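Local coordinates for uncharacterized protein (Psychrobacter arcticus, PDB 2PN2) that probably takes part in the osmotic-stress and detoxification response, as a member of the OsmC family, some of whose members reduce organic hydroperoxides, at residues 60-65 / 104-109; 67-72 / 109-114; 72-77 / 91-96; 82-87 / 125-130. All coordinates share one frame; numbering follows the deposited sequence. Where two conformers were deposited one is given.

Contact 1: 60-65 / 104-109. With SO4 (sulfate ion), chain D.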
# COMPACT_ATOMS: atom_id res chain seq x y z
N SER A 60 6.35 6.60 -3.27
CA SER A 60 5.29 7.53 -2.89
C SER A 60 4.16 6.71 -2.26
O SER A 60 4.13 5.50 -2.41
CB SER A 60 4.75 8.31 -4.09
OG SER A 60 3.99 7.45 -4.92
N PRO A 61 3.23 7.36 -1.49
CA PRO A 61 2.09 6.59 -0.96
C PRO A 61 1.27 5.87 -2.04
O PRO A 61 0.96 4.70 -1.86
CB PRO A 61 1.29 7.66 -0.19
CG PRO A 61 2.33 8.65 0.21
CD PRO A 61 3.23 8.74 -0.98
N THR A 62 0.96 6.48 -3.19
CA THR A 62 0.23 5.72 -4.25
C THR A 62 1.12 4.61 -4.89
O THR A 62 0.59 3.53 -5.24
CB THR A 62 -0.40 6.63 -5.33
OG1 THR A 62 0.60 7.32 -6.05
CG2 THR A 62 -1.33 7.63 -4.68
N ASP A 63 2.43 4.84 -5.00
CA ASP A 63 3.36 3.76 -5.44
C ASP A 63 3.24 2.58 -4.48
O ASP A 63 3.20 1.43 -4.89
CB ASP A 63 4.84 4.18 -5.45
CG ASP A 63 5.18 5.21 -6.49
OD1 ASP A 63 4.42 5.35 -7.48
OD2 ASP A 63 6.20 5.89 -6.28
N LEU A 64 3.17 2.89 -3.19
CA LEU A 64 3.04 1.87 -2.15
C LEU A 64 1.75 1.06 -2.32
O LEU A 64 1.77 -0.17 -2.23
CB LEU A 64 3.13 2.53 -0.76
CG LEU A 64 3.60 1.73 0.43
CD1 LEU A 64 5.02 1.24 0.15
CD2 LEU A 64 3.59 2.64 1.65
N LEU A 65 0.64 1.74 -2.60
CA LEU A 65 -0.64 1.05 -2.85
C LEU A 65 -0.54 0.14 -4.07
O LEU A 65 -0.98 -1.00 -4.03
CB LEU A 65 -1.77 2.07 -3.07
CG LEU A 65 -3.20 1.54 -3.20
CD1 LEU A 65 -3.63 1.03 -1.86
CD2 LEU A 65 -4.13 2.66 -3.69
N ARG A 104 -6.93 13.66 -8.03
CA ARG A 104 -5.77 12.79 -8.22
C ARG A 104 -6.04 11.43 -7.53
O ARG A 104 -6.41 11.40 -6.35
CB ARG A 104 -4.47 13.42 -7.68
CG ARG A 104 -3.23 12.51 -7.82
CD ARG A 104 -1.91 13.28 -7.61
NE ARG A 104 -0.74 12.37 -7.67
CZ ARG A 104 -0.15 11.93 -8.79
NH1 ARG A 104 -0.57 12.30 -10.00
NH2 ARG A 104 0.89 11.10 -8.70
N ARG A 105 -5.88 10.34 -8.27
CA ARG A 105 -6.13 8.99 -7.77
C ARG A 105 -5.55 8.00 -8.78
O ARG A 105 -5.26 8.38 -9.91
CB ARG A 105 -7.65 8.74 -7.63
CG ARG A 105 -8.40 8.82 -8.97
CD ARG A 105 -9.91 8.82 -8.90
NE ARG A 105 -10.43 8.67 -10.28
CZ ARG A 105 -10.73 9.66 -11.12
NH1 ARG A 105 -10.60 10.94 -10.79
NH2 ARG A 105 -11.16 9.36 -12.35
N VAL A 106 -5.40 6.75 -8.36
CA VAL A 106 -4.93 5.65 -9.21
C VAL A 106 -6.11 5.22 -10.09
O VAL A 106 -7.24 5.08 -9.60
CB VAL A 106 -4.46 4.43 -8.36
CG1 VAL A 106 -3.95 3.26 -9.27
CG2 VAL A 106 -3.35 4.85 -7.36
N SER A 107 -5.86 5.08 -11.40
CA SER A 107 -6.86 4.62 -12.38
C SER A 107 -6.54 3.22 -12.94
O SER A 107 -7.44 2.48 -13.31
CB SER A 107 -7.00 5.62 -13.53
OG SER A 107 -5.78 5.77 -14.25
N GLU A 108 -5.25 2.88 -13.06
CA GLU A 108 -4.85 1.55 -13.52
C GLU A 108 -3.59 1.09 -12.80
O GLU A 108 -2.75 1.92 -12.40
CB GLU A 108 -4.58 1.54 -15.05
CG GLU A 108 -5.60 2.29 -15.92
CD GLU A 108 -5.32 2.20 -17.42
OE1 GLU A 108 -4.47 1.40 -17.86
OE2 GLU A 108 -6.00 2.92 -18.17
N VAL A 109 -3.50 -0.22 -12.57
CA VAL A 109 -2.27 -0.84 -12.07
C VAL A 109 -1.98 -2.00 -12.99
O VAL A 109 -2.80 -2.95 -13.09
CB VAL A 109 -2.38 -1.33 -10.62
CG1 VAL A 109 -1.08 -2.01 -10.21
CG2 VAL A 109 -2.70 -0.18 -9.67
S SO4 D . 1.30 10.22 -4.96
O1 SO4 D . 2.18 9.52 -5.90
O2 SO4 D . 1.22 9.49 -3.69
O3 SO4 D . 1.88 11.53 -4.71
O4 SO4 D . -0.03 10.38 -5.55
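Apolar packing and a shared anion join the first turn of helix 61-83 to the start of strand 105-114: Thr62 faces Val106, and beside them a sulfate ion bridges to Arg104. Val106 sends CG2 across to Thr62 CB, 4.0 Å away. In one of its two conformers Leu65 also brings CD2 near this methyl, a less certain contact. The sulfate, probably from the crystallisation liquor, sits over the helix N-terminus. Its O2 takes the Thr62 N-H at 3.1 Å and 165°. Its O1 is gripped by two hydroxyls, Ser60 OG at 2.9 Å and Thr62 OG1 at 2.7 Å; the latter also bonds Lys97. With Thr62 chi1 at 64°, OG1 lies between the backbone N and the carbonyl carbon, and CG2 is turned beside N. Ser60 is the N-cap and forms a capping box with Asp63: Asp63 N donates to Ser60 OG at 3.0 Å, and Ser60 N reaches Asp63 OD2 from above the carboxylate plane. Arg104, extended from CG to NE, presents its guanidinium edge with the sulfur in its plane; NE bonds O4 at 3.0 Å, while NH2 adds weak bonds to O4 and to O1. Replacing Ser60 by an alanine would probably leave Asp63 N without its cap and sulfate O1 with one grip fewer. Val106 N donates to Ser139 OG of the second subunit, whose Pro135 packs on Thr62.

Contact 2: 67-72 / 109-114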
# COMPACT_ATOMS: atom_id res chain seq x y z
N THR A 67 2.12 -1.16 -5.47
CA THR A 67 3.02 -2.28 -5.12
C THR A 67 2.39 -3.33 -4.18
O THR A 67 2.66 -4.52 -4.34
CB THR A 67 4.35 -1.74 -4.54
OG1 THR A 67 4.84 -0.74 -5.44
CG2 THR A 67 5.37 -2.87 -4.37
N SER A 68 1.57 -2.89 -3.23
CA SER A 68 0.87 -3.81 -2.31
C SER A 68 -0.03 -4.79 -3.06
O SER A 68 -0.11 -5.94 -2.66
CB SER A 68 0.07 -3.06 -1.22
OG SER A 68 -1.13 -2.51 -1.72
N LEU A 69 -0.64 -4.35 -4.17
CA LEU A 69 -1.47 -5.21 -5.01
C LEU A 69 -0.63 -6.33 -5.58
O LEU A 69 -1.02 -7.48 -5.47
CB LEU A 69 -2.12 -4.45 -6.18
CG LEU A 69 -3.04 -5.27 -7.09
CD1 LEU A 69 -4.14 -6.05 -6.27
CD2 LEU A 69 -3.69 -4.34 -8.14
N ALA A 70 0.52 -5.98 -6.16
CA ALA A 70 1.46 -6.96 -6.73
C ALA A 70 2.01 -7.92 -5.66
O ALA A 70 2.10 -9.13 -5.89
CB ALA A 70 2.60 -6.26 -7.46
N SER A 71 2.36 -7.38 -4.50
CA SER A 71 2.83 -8.22 -3.38
C SER A 71 1.77 -9.21 -2.92
O SER A 71 2.07 -10.38 -2.66
CB SER A 71 3.26 -7.38 -2.19
OG SER A 71 4.50 -6.79 -2.47
N CYS A 72 0.53 -8.73 -2.85
CA CYS A 72 -0.60 -9.56 -2.45
C CYS A 72 -0.82 -10.70 -3.44
O CYS A 72 -1.01 -11.86 -3.04
CB CYS A 72 -1.85 -8.70 -2.31
SG CYS A 72 -3.20 -9.59 -1.62
N VAL A 109 -3.50 -0.22 -12.57
CA VAL A 109 -2.27 -0.84 -12.07
C VAL A 109 -1.98 -2.00 -12.99
O VAL A 109 -2.80 -2.95 -13.09
CB VAL A 109 -2.38 -1.33 -10.62
CG1 VAL A 109 -1.08 -2.01 -10.21
CG2 VAL A 109 -2.70 -0.18 -9.67
N HIS A 110 -0.85 -1.94 -13.69
CA HIS A 110 -0.44 -3.02 -14.60
C HIS A 110 0.63 -3.82 -13.90
O HIS A 110 1.62 -3.23 -13.41
CB HIS A 110 0.06 -2.51 -15.96
CG HIS A 110 -0.85 -1.54 -16.64
ND1 HIS A 110 -0.43 -0.71 -17.65
CD2 HIS A 110 -2.15 -1.22 -16.40
CE1 HIS A 110 -1.43 0.04 -18.05
NE2 HIS A 110 -2.49 -0.23 -17.30
N ILE A 111 0.44 -5.13 -13.82
CA ILE A 111 1.36 -6.05 -13.14
C ILE A 111 1.78 -7.09 -14.17
O ILE A 111 0.94 -7.83 -14.65
CB ILE A 111 0.70 -6.74 -11.91
CG1 ILE A 111 0.07 -5.72 -10.95
CG2 ILE A 111 1.70 -7.64 -11.16
CD1 ILE A 111 -1.34 -5.33 -11.32
N ALA A 112 3.05 -7.08 -14.54
CA ALA A 112 3.62 -8.05 -15.49
C ALA A 112 4.36 -9.08 -14.65
O ALA A 112 5.41 -8.77 -14.07
CB ALA A 112 4.57 -7.37 -16.47
N ILE A 113 3.83 -10.31 -14.60
CA ILE A 113 4.42 -11.38 -13.78
C ILE A 113 5.27 -12.34 -14.64
O ILE A 113 4.79 -12.87 -15.63
CB ILE A 113 3.35 -12.18 -13.01
CG1 ILE A 113 2.45 -11.25 -12.17
CG2 ILE A 113 4.03 -13.23 -12.12
CD1 ILE A 113 1.42 -11.98 -11.31
N THR A 114 6.53 -12.54 -14.25
CA THR A 114 7.45 -13.43 -14.96
C THR A 114 7.85 -14.54 -13.98
O THR A 114 8.50 -14.29 -12.98
CB THR A 114 8.67 -12.66 -15.53
OG1 THR A 114 8.19 -11.62 -16.41
CG2 THR A 114 9.60 -13.58 -16.34
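Leu69 lies across Val109 and Ile111, and Ala70 touches Ile111 beside it, in the buried layer between helix 61-83 and strand 105-114. Leu69 makes its contacts through one methyl. CD2 comes within 4.1 Å of Val109 CG1 and equally within 4.1 Å of Ile111 CD1, so it settles between two residues that stand on the same side of the strand. The two neighbours meet it differently: the leucine is slanted against Val109 but runs at about a right angle to Ile111. With CG opposite the backbone N (chi1 -178°), the branch of Leu69 is carried out toward the sheet. Ile111 uses both arms. CG1 lies beside the backbone N and its CD1 goes to Leu69, whereas CG2, anti to N, reaches Ala70 CB at 4.1 Å. The bond to CB of Ala70 points neither toward the strand nor away from it, and the small residue lets the Ile111 methyl come up beside the helix. This is helix-on-sheet packing in an alpha+beta fold: the local axes pass 9.2 Å apart and their N-to-C directions differ by 37°. Val95 of the adjoining strand 92-100 packs on both Ala70 and Val109, and Gln146 of strand 145-150 touches Leu69. The other side of the helix meets the second subunit, where Thr67 OG1 bonds Ser23 OG and Ser71 OG bonds Thr33 OG1 of that chain, while Cys72 packs on Pro61 of the second subunit and on Cys134 of its own chain.

Contact 3: 72-77 / 91-96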
# COMPACT_ATOMS: atom_id res chain seq x y z
N CYS A 72 0.53 -8.73 -2.85
CA CYS A 72 -0.60 -9.56 -2.45
C CYS A 72 -0.82 -10.70 -3.44
O CYS A 72 -1.01 -11.86 -3.04
CB CYS A 72 -1.85 -8.70 -2.31
SG CYS A 72 -3.20 -9.59 -1.62
N MSE A 73 -0.75 -10.36 -4.73
CA MSE A 73 -0.91 -11.34 -5.83
C MSE A 73 0.15 -12.44 -5.80
O MSE A 73 -0.20 -13.62 -5.90
CB MSE A 73 -0.88 -10.63 -7.18
CG MSE A 73 -2.12 -9.87 -7.45
SE MSE A 73 -2.15 -9.06 -9.23
CE MSE A 73 -3.89 -8.25 -9.11
N LEU A 74 1.42 -12.05 -5.65
CA LEU A 74 2.52 -13.01 -5.54
C LEU A 74 2.37 -13.89 -4.29
O LEU A 74 2.68 -15.08 -4.34
CB LEU A 74 3.89 -12.33 -5.56
CG LEU A 74 4.38 -11.66 -6.85
CD1 LEU A 74 5.76 -11.08 -6.61
CD2 LEU A 74 4.42 -12.65 -8.02
N THR A 75 1.89 -13.31 -3.19
CA THR A 75 1.72 -14.03 -1.91
C THR A 75 0.64 -15.10 -2.03
O THR A 75 0.87 -16.26 -1.65
CB THR A 75 1.43 -13.06 -0.75
OG1 THR A 75 2.49 -12.08 -0.68
CG2 THR A 75 1.31 -13.80 0.59
N ILE A 76 -0.53 -14.73 -2.57
CA ILE A 76 -1.64 -15.69 -2.76
C ILE A 76 -1.29 -16.73 -3.83
O ILE A 76 -1.71 -17.89 -3.70
CB ILE A 76 -3.01 -14.99 -3.02
CG1 ILE A 76 -4.16 -15.96 -2.72
CG2 ILE A 76 -3.09 -14.41 -4.42
CD1 ILE A 76 -5.54 -15.38 -2.94
N ILE A 77 -0.52 -16.34 -4.87
CA ILE A 77 0.03 -17.32 -5.85
C ILE A 77 0.99 -18.29 -5.13
O ILE A 77 0.95 -19.49 -5.39
CB ILE A 77 0.72 -16.65 -7.10
CG1 ILE A 77 -0.35 -16.06 -8.02
CG2 ILE A 77 1.54 -17.68 -7.90
CD1 ILE A 77 0.19 -15.09 -9.09
N THR A 91 10.27 -15.55 -8.95
CA THR A 91 9.20 -14.97 -9.75
C THR A 91 9.22 -13.46 -9.50
O THR A 91 9.51 -13.03 -8.38
CB THR A 91 7.80 -15.58 -9.39
OG1 THR A 91 7.78 -16.96 -9.75
CG2 THR A 91 6.65 -14.84 -10.14
N THR A 92 8.97 -12.68 -10.54
CA THR A 92 8.99 -11.23 -10.43
C THR A 92 7.71 -10.60 -10.97
O THR A 92 7.04 -11.18 -11.83
CB THR A 92 10.19 -10.65 -11.19
OG1 THR A 92 10.11 -11.01 -12.57
CG2 THR A 92 11.51 -11.16 -10.61
N ALA A 93 7.40 -9.41 -10.45
CA ALA A 93 6.23 -8.64 -10.88
C ALA A 93 6.64 -7.18 -11.10
O ALA A 93 7.04 -6.53 -10.13
CB ALA A 93 5.11 -8.73 -9.82
N GLU A 94 6.58 -6.70 -12.35
CA GLU A 94 6.84 -5.28 -12.70
C GLU A 94 5.52 -4.54 -12.59
O GLU A 94 4.54 -4.92 -13.23
CB GLU A 94 7.39 -5.10 -14.12
CG GLU A 94 8.84 -5.45 -14.23
CD GLU A 94 9.38 -5.51 -15.65
OE1 GLU A 94 8.66 -5.13 -16.61
OE2 GLU A 94 10.54 -5.94 -15.80
N VAL A 95 5.51 -3.48 -11.79
CA VAL A 95 4.31 -2.74 -11.47
C VAL A 95 4.39 -1.40 -12.15
O VAL A 95 5.40 -0.69 -12.05
CB VAL A 95 4.16 -2.51 -9.94
CG1 VAL A 95 2.82 -1.76 -9.62
CG2 VAL A 95 4.22 -3.84 -9.16
N THR A 96 3.33 -1.07 -12.89
CA THR A 96 3.22 0.21 -13.57
C THR A 96 1.90 0.80 -13.11
O THR A 96 0.92 0.08 -13.04
CB THR A 96 3.26 -0.00 -15.12
OG1 THR A 96 4.58 -0.44 -15.51
CG2 THR A 96 2.94 1.27 -15.86
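Helix 61-83 lies against its sheet through one leucine of its middle turns and the beginning of strand 92-100, outermost of its sheet within this chain. Leu74 straddles this part of the chain with its two methyls. CD2 meets Thr91 CG2 at 3.8 Å, and CD1 meets Ala93 CB at 4.0 Å, so the fork is spent on two residues that both point toward the helix, with Thr92 between them pointing away. The leucine holds CG beside its backbone N, opposite the carbonyl carbon (chi1 -69°), which swings the fork over to the strand. Thr91 offers only its methyl: CG2 stands anti to the backbone N, while OG1 is turned to the carbonyl oxygen of Ile88, which satisfies this buried hydroxyl. Ala93 has a single carbon to give, and that carbon also touches Ile111 of strand 105-114, the neighbour in the sheet. In the OsmC fold two such subunits are intertwined, and this strand shows how. Residues Thr92 to Val95 pair antiparallel with a strand of the second subunit, so the sheet continues from chain to chain, and Glu94 OE2 makes a salt bridge with Lys24 of that subunit. Val25 of the second subunit also packs on Leu74, which therefore has contacts from both chains. One turn further on, Ile77 packs on Ile113 and on Phe127 of helix 121-132.

Contact 4: 82-87 / 125-130; sequences RDMEID and KIFYNT
The Schellman motif that ends helix 61-83 turns the chain back so that Met84 and Ile86 pack on helix 121-132, at a partly exposed end of the subunit. Glu85 takes positive phi (61°) as the chain leaves the helix, and the residues on either side of it both point toward Ile126 and Phe127. Met84, present as selenomethionine, meets Ile126 tip to tip: its CE is 4.0 Å from Ile126 CD1. The bend at chi3 (71°) turns CE aside from the line of the chain; SE, one bond back, lies 4.3 Å from Phe127 CE1. Seen from the ring, selenium approaches obliquely, 5.4 Å from the centroid, a Met-aromatic contact with selenium standing in for sulfur. Ile86 comes from the direction opposite to Phe127, and its CD1 stops 4.0 Å from Phe127 CZ, again obliquely to the ring. Phe115 meets the same ring with planes at about 25°, and Ile77 of helix 61-83 packs on the phenylalanine as well, so the group is held by several apolar neighbours. Within helix 121-132, Ile126 O accepts from both Thr130 N and Thr130 OG1, the latter at 2.7 Å from above the carbonyl plane. Between the two segments the chemistry is wholly apolar and weakly directional: the fit probably depends on shape, with the Met-aromatic approach, presumably made by sulfur in the unlabelled protein, adding a little polarisability, and crystal neighbours touching Met84, Ile86 and Ile126 may influence their exact poses.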
# COMPACT_ATOMS: atom_id res chain seq x y z
N ARG A 82 2.47 -23.50 -3.28
CA ARG A 82 2.89 -24.37 -2.17
C ARG A 82 1.97 -25.58 -2.13
O ARG A 82 2.45 -26.71 -1.98
CB ARG A 82 2.88 -23.64 -0.82
CG ARG A 82 3.31 -24.50 0.37
CD ARG A 82 3.26 -23.73 1.66
NE ARG A 82 4.27 -22.68 1.72
CZ ARG A 82 4.38 -21.76 2.68
NH1 ARG A 82 3.52 -21.69 3.69
NH2 ARG A 82 5.37 -20.87 2.61
N ASP A 83 0.66 -25.35 -2.24
CA ASP A 83 -0.33 -26.44 -2.24
C ASP A 83 -0.16 -27.38 -3.44
O ASP A 83 -0.38 -28.57 -3.31
CB ASP A 83 -1.77 -25.91 -2.27
CG ASP A 83 -2.19 -25.22 -0.98
OD1 ASP A 83 -1.59 -25.46 0.08
OD2 ASP A 83 -3.17 -24.44 -1.05
N MSE A 84 0.23 -26.83 -4.59
CA MSE A 84 0.49 -27.62 -5.80
C MSE A 84 1.93 -28.14 -5.91
O MSE A 84 2.25 -28.83 -6.88
CB MSE A 84 0.13 -26.78 -7.03
CG MSE A 84 -1.33 -26.36 -7.04
SE MSE A 84 -1.77 -25.20 -8.50
CE MSE A 84 -1.61 -26.57 -9.85
N GLU A 85 2.79 -27.83 -4.92
CA GLU A 85 4.20 -28.28 -4.87
C GLU A 85 5.05 -27.79 -6.07
O GLU A 85 5.86 -28.54 -6.64
CB GLU A 85 4.27 -29.80 -4.64
CG GLU A 85 3.58 -30.25 -3.34
CD GLU A 85 3.76 -31.72 -3.00
OE1 GLU A 85 4.79 -32.33 -3.37
OE2 GLU A 85 2.85 -32.27 -2.33
N ILE A 86 4.87 -26.51 -6.40
CA ILE A 86 5.58 -25.80 -7.46
C ILE A 86 6.42 -24.71 -6.78
O ILE A 86 5.86 -23.83 -6.12
CB ILE A 86 4.59 -25.12 -8.46
CG1 ILE A 86 3.65 -26.16 -9.11
CG2 ILE A 86 5.35 -24.35 -9.55
CD1 ILE A 86 2.51 -25.51 -9.91
N ASP A 87 7.75 -24.79 -6.92
CA ASP A 87 8.67 -23.79 -6.38
C ASP A 87 8.65 -22.63 -7.37
O ASP A 87 9.02 -22.81 -8.54
CB ASP A 87 10.11 -24.33 -6.23
CG ASP A 87 11.05 -23.38 -5.47
OD1 ASP A 87 10.80 -22.15 -5.41
OD2 ASP A 87 12.07 -23.86 -4.93
N LYS A 125 -3.53 -20.21 -15.56
CA LYS A 125 -4.92 -19.81 -15.35
C LYS A 125 -5.31 -19.84 -13.88
O LYS A 125 -5.98 -18.93 -13.42
CB LYS A 125 -5.87 -20.67 -16.20
CG LYS A 125 -7.34 -20.29 -16.06
N ILE A 126 -4.88 -20.88 -13.15
CA ILE A 126 -5.11 -20.97 -11.69
C ILE A 126 -4.45 -19.76 -11.02
O ILE A 126 -5.12 -19.00 -10.28
CB ILE A 126 -4.61 -22.32 -11.08
CG1 ILE A 126 -5.53 -23.46 -11.54
CG2 ILE A 126 -4.58 -22.27 -9.53
CD1 ILE A 126 -4.96 -24.93 -11.35
N PHE A 127 -3.17 -19.54 -11.34
CA PHE A 127 -2.43 -18.40 -10.76
C PHE A 127 -3.00 -17.06 -11.16
O PHE A 127 -3.06 -16.14 -10.34
CB PHE A 127 -0.93 -18.43 -11.10
CG PHE A 127 -0.17 -19.61 -10.57
CD1 PHE A 127 -0.59 -20.34 -9.44
CD2 PHE A 127 1.08 -19.90 -11.11
CE1 PHE A 127 0.19 -21.39 -8.94
CE2 PHE A 127 1.86 -20.94 -10.62
CZ PHE A 127 1.41 -21.70 -9.54
N TYR A 128 -3.44 -16.94 -12.41
CA TYR A 128 -4.08 -15.71 -12.87
C TYR A 128 -5.34 -15.41 -12.06
O TYR A 128 -5.49 -14.31 -11.50
CB TYR A 128 -4.44 -15.83 -14.35
CG TYR A 128 -5.06 -14.58 -14.90
CD1 TYR A 128 -4.27 -13.49 -15.23
CD2 TYR A 128 -6.45 -14.47 -15.07
CE1 TYR A 128 -4.85 -12.31 -15.73
CE2 TYR A 128 -7.04 -13.29 -15.58
CZ TYR A 128 -6.22 -12.22 -15.91
OH TYR A 128 -6.76 -11.05 -16.42
N ASN A 129 -6.23 -16.40 -12.00
CA ASN A 129 -7.50 -16.28 -11.29
C ASN A 129 -7.34 -16.06 -9.79
O ASN A 129 -8.06 -15.24 -9.22
CB ASN A 129 -8.40 -17.49 -11.55
CG ASN A 129 -8.82 -17.62 -13.02
OD1 ASN A 129 -8.81 -16.66 -13.78
ND2 ASN A 129 -9.21 -18.83 -13.41
N THR A 130 -6.41 -16.79 -9.16
CA THR A 130 -6.14 -16.64 -7.72
C THR A 130 -5.65 -15.22 -7.41
O THR A 130 -6.10 -14.61 -6.45
CB THR A 130 -5.12 -17.66 -7.17
OG1 THR A 130 -5.45 -18.97 -7.64
CG2 THR A 130 -5.16 -17.68 -5.65

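Helix 61-83 contributes to all four contacts, which follow one another along it: contact 1 at its start, contacts 2 and 3 along its middle and contact 4 at its end. Contacts 1 and 2 share Val109 on strand 105-114, with centres about 12 Å apart. Contact 3 reaches the adjacent strand 92-100, its centre about 4 Å from that of contact 2, and His110 N probably bonds Thr96 O between them. Contact 4 turns to helix 121-132, about 27 Å from contact 1 centre to centre, and touches contact 3 through Ile76 on Thr130. One long helix thus joins the sheet, the second helix and the second subunit, which contact 4 reaches through Arg82 alone.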